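Local coordinates for uncharacterized protein (Bacteroides ovatus, PDB 4IPB) that is of unknown function but belongs to the PepSY-like family of putative beta-lactamase-inhibitor-like proteins, at residues 63-66 and 67-71. Residues are numbered along the deposited sequence; the frame is centred on the assembly and turned at random.
Sequences DRLT and PTVYN
Thr66 caps the start of helix 67-75 with its side chain. Its OG1 accepts a hydrogen bond from Val69 N at 3.3 Å, and the N-H points almost straight at the oxygen (166°). The torsion explains the reach: with chi1 at 62°, OG1 sits between the backbone N and the carbonyl carbon of Thr66, which turns it over the first turn of the helix. The backbone of the same residue makes the second bond. Tyr70 N donates to Thr66 O at 2.9 Å, the first i to i+4 bond of the helix. One residue further on, Asn71 N donates to Pro67 O at 2.8 Å, so the same pattern continues.

This is a classical N-cap, with a threonine in the cap position and a proline following it. Pro67 has no N-H to offer, which suits the first turn of a helix. The helix follows strand 52-58 and lies on the antiparallel sheet, and the cap is at the protein surface.

Apolar contacts lie beside the cap. Leu65 CD2 meets Val69 CG1 at 4.1 Å, and the two side chains cross at about a right angle. CG1 is anti to the backbone N of Val69, while CG2 turns toward the threonine hydroxyl and comes to 3.5 Å from Thr66 OG1. Leu65 and Val69 both rest on Ile98 of strand 97-104, and Leu65 also touches Ile100. Leu65 CB lies 4.3 Å from Tyr70 CB. The phenol of Tyr70 then leads away from the loop.

Charged groups occupy the 3-10 turn before the cap. Arg64 NE and Asp63 OD2 form a long salt bridge of 3.7 Å, with the oxygen well outside the guanidinium plane. Arg64 NH1 is hydrogen-bonded to Leu59 O, and Asp63 OD1 pairs with Ser61 OG.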
ATOM      1  N   ASP A  63     -15.725  -0.898   1.883  1.00 20.25           N
ATOM      2  CA  ASP A  63     -16.476  -1.936   1.181  1.00 21.99           C
ATOM      3  C   ASP A  63     -15.544  -2.971   0.520  1.00 21.14           C
ATOM      4  O   ASP A  63     -15.974  -4.085   0.242  1.00 21.39           O
ATOM      5  CB  ASP A  63     -17.451  -1.312   0.189  1.00 24.54           C
ATOM      6  CG  ASP A  63     -16.781  -0.344  -0.770  1.00 26.85           C
ATOM      7  OD1 ASP A  63     -16.213   0.686  -0.320  1.00 28.67           O
ATOM      8  OD2 ASP A  63     -16.831  -0.627  -1.996  1.00 31.59           O
ATOM      9  N   ARG A  64     -14.293  -2.588   0.260  1.00 20.04           N
ATOM     10  CA  ARG A  64     -13.329  -3.498  -0.392  1.00 20.32           C
ATOM     11  C   ARG A  64     -12.647  -4.434   0.575  1.00 18.88           C
ATOM     12  O   ARG A  64     -11.941  -5.345   0.144  1.00 19.61           O
ATOM     13  CB  ARG A  64     -12.250  -2.699  -1.144  1.00 21.73           C
ATOM     14  CG  ARG A  64     -12.594  -2.392  -2.591  1.00 28.39           C
ATOM     15  CD  ARG A  64     -13.608  -1.321  -2.767  1.00 34.96           C
ATOM     16  NE  ARG A  64     -13.936  -1.205  -4.192  1.00 38.10           N
ATOM     17  CZ  ARG A  64     -13.298  -0.434  -5.082  1.00 51.71           C
ATOM     18  NH1 ARG A  64     -12.256   0.341  -4.738  1.00 45.37           N
ATOM     19  NH2 ARG A  64     -13.711  -0.436  -6.352  1.00 45.35           N
ATOM     20  N   LEU A  65     -12.836  -4.220   1.877  1.00 19.07           N
ATOM     21  CA  LEU A  65     -12.274  -5.135   2.884  1.00 18.63           C
ATOM     22  C   LEU A  65     -13.013  -6.433   2.999  1.00 19.22           C
ATOM     23  O   LEU A  65     -14.219  -6.477   2.742  1.00 19.16           O
ATOM     24  CB  LEU A  65     -12.254  -4.492   4.258  1.00 20.26           C
ATOM     25  CG  LEU A  65     -11.489  -3.180   4.370  1.00 20.64           C
ATOM     26  CD1 LEU A  65     -11.790  -2.559   5.702  1.00 21.80           C
ATOM     27  CD2 LEU A  65     -10.009  -3.439   4.198  1.00 21.15           C
ATOM     28  N   THR A  66     -12.316  -7.496   3.428  1.00 19.27           N
ATOM     29  CA  THR A  66     -12.974  -8.714   3.831  1.00 19.84           C
ATOM     30  C   THR A  66     -13.855  -8.444   5.041  1.00 20.53           C
ATOM     31  O   THR A  66     -13.606  -7.509   5.818  1.00 20.36           O
ATOM     32  CB  THR A  66     -11.977  -9.824   4.211  1.00 19.90           C
ATOM     33  OG1 THR A  66     -11.183  -9.416   5.340  1.00 18.59           O
ATOM     34  CG2 THR A  66     -11.067 -10.127   3.039  1.00 21.02           C
ATOM     35  N   PRO A  67     -14.858  -9.286   5.264  1.00 22.24           N
ATOM     36  CA  PRO A  67     -15.627  -9.112   6.463  1.00 22.79           C
ATOM     37  C   PRO A  67     -14.777  -9.125   7.733  1.00 22.39           C
ATOM     38  O   PRO A  67     -15.062  -8.378   8.677  1.00 21.84           O
ATOM     39  CB  PRO A  67     -16.630 -10.281   6.410  1.00 25.13           C
ATOM     40  CG  PRO A  67     -16.773 -10.580   4.955  1.00 24.34           C
ATOM     41  CD  PRO A  67     -15.429 -10.292   4.350  1.00 24.14           C
ATOM     42  N   THR A  68     -13.755  -9.976   7.767  1.00 22.39           N
ATOM     43  CA  THR A  68     -12.941 -10.128   8.964  1.00 23.14           C
ATOM     44  C   THR A  68     -12.253  -8.832   9.328  1.00 20.13           C
ATOM     45  O   THR A  68     -12.279  -8.414  10.504  1.00 21.12           O
ATOM     46  CB  THR A  68     -11.928 -11.281   8.797  1.00 24.88           C
ATOM     47  OG1 THR A  68     -12.641 -12.525   8.714  1.00 28.74           O
ATOM     48  CG2 THR A  68     -11.018 -11.365  10.000  1.00 25.59           C
ATOM     49  N   VAL A  69     -11.659  -8.172   8.331  1.00 18.54           N
ATOM     50  CA  VAL A  69     -10.970  -6.917   8.599  1.00 17.70           C
ATOM     51  C   VAL A  69     -11.968  -5.786   8.860  1.00 17.76           C
ATOM     52  O   VAL A  69     -11.780  -4.995   9.781  1.00 17.14           O
ATOM     53  CB  VAL A  69      -9.975  -6.542   7.497  1.00 16.69           C
ATOM     54  CG1 VAL A  69      -9.284  -5.247   7.826  1.00 15.75           C
ATOM     55  CG2 VAL A  69      -8.924  -7.629   7.326  1.00 16.79           C
ATOM     56  N   TYR A  70     -13.036  -5.737   8.059  1.00 17.98           N
ATOM     57  CA  TYR A  70     -14.126  -4.799   8.291  1.00 18.27           C
ATOM     58  C   TYR A  70     -14.688  -4.841   9.709  1.00 18.98           C
ATOM     59  O   TYR A  70     -14.850  -3.814  10.353  1.00 19.09           O
ATOM     60  CB  TYR A  70     -15.258  -5.018   7.303  1.00 18.77           C
ATOM     61  CG  TYR A  70     -16.355  -4.004   7.506  1.00 19.79           C
ATOM     62  CD1 TYR A  70     -16.251  -2.734   6.948  1.00 19.67           C
ATOM     63  CD2 TYR A  70     -17.519  -4.346   8.170  1.00 20.86           C
ATOM     64  CE1 TYR A  70     -17.270  -1.797   7.128  1.00 21.32           C
ATOM     65  CE2 TYR A  70     -18.559  -3.420   8.349  1.00 22.02           C
ATOM     66  CZ  TYR A  70     -18.431  -2.159   7.822  1.00 21.99           C
ATOM     67  OH  TYR A  70     -19.433  -1.238   8.005  1.00 23.24           O
ATOM     68  N   ASN A  71     -15.026  -6.042  10.161  1.00 20.25           N
ATOM     69  CA  ASN A  71     -15.637  -6.223  11.458  1.00 21.57           C
ATOM     70  C   ASN A  71     -14.700  -5.766  12.570  1.00 21.55           C
ATOM     71  O   ASN A  71     -15.147  -5.209  13.580  1.00 23.34           O
ATOM     72  CB  ASN A  71     -16.019  -7.671  11.711  1.00 23.32           C
ATOM     73  CG  ASN A  71     -17.176  -8.136  10.845  1.00 24.85           C
ATOM     74  OD1 ASN A  71     -17.921  -7.323  10.250  1.00 26.28           O
ATOM     75  ND2 ASN A  71     -17.324  -9.448  10.738  1.00 25.80           N
TER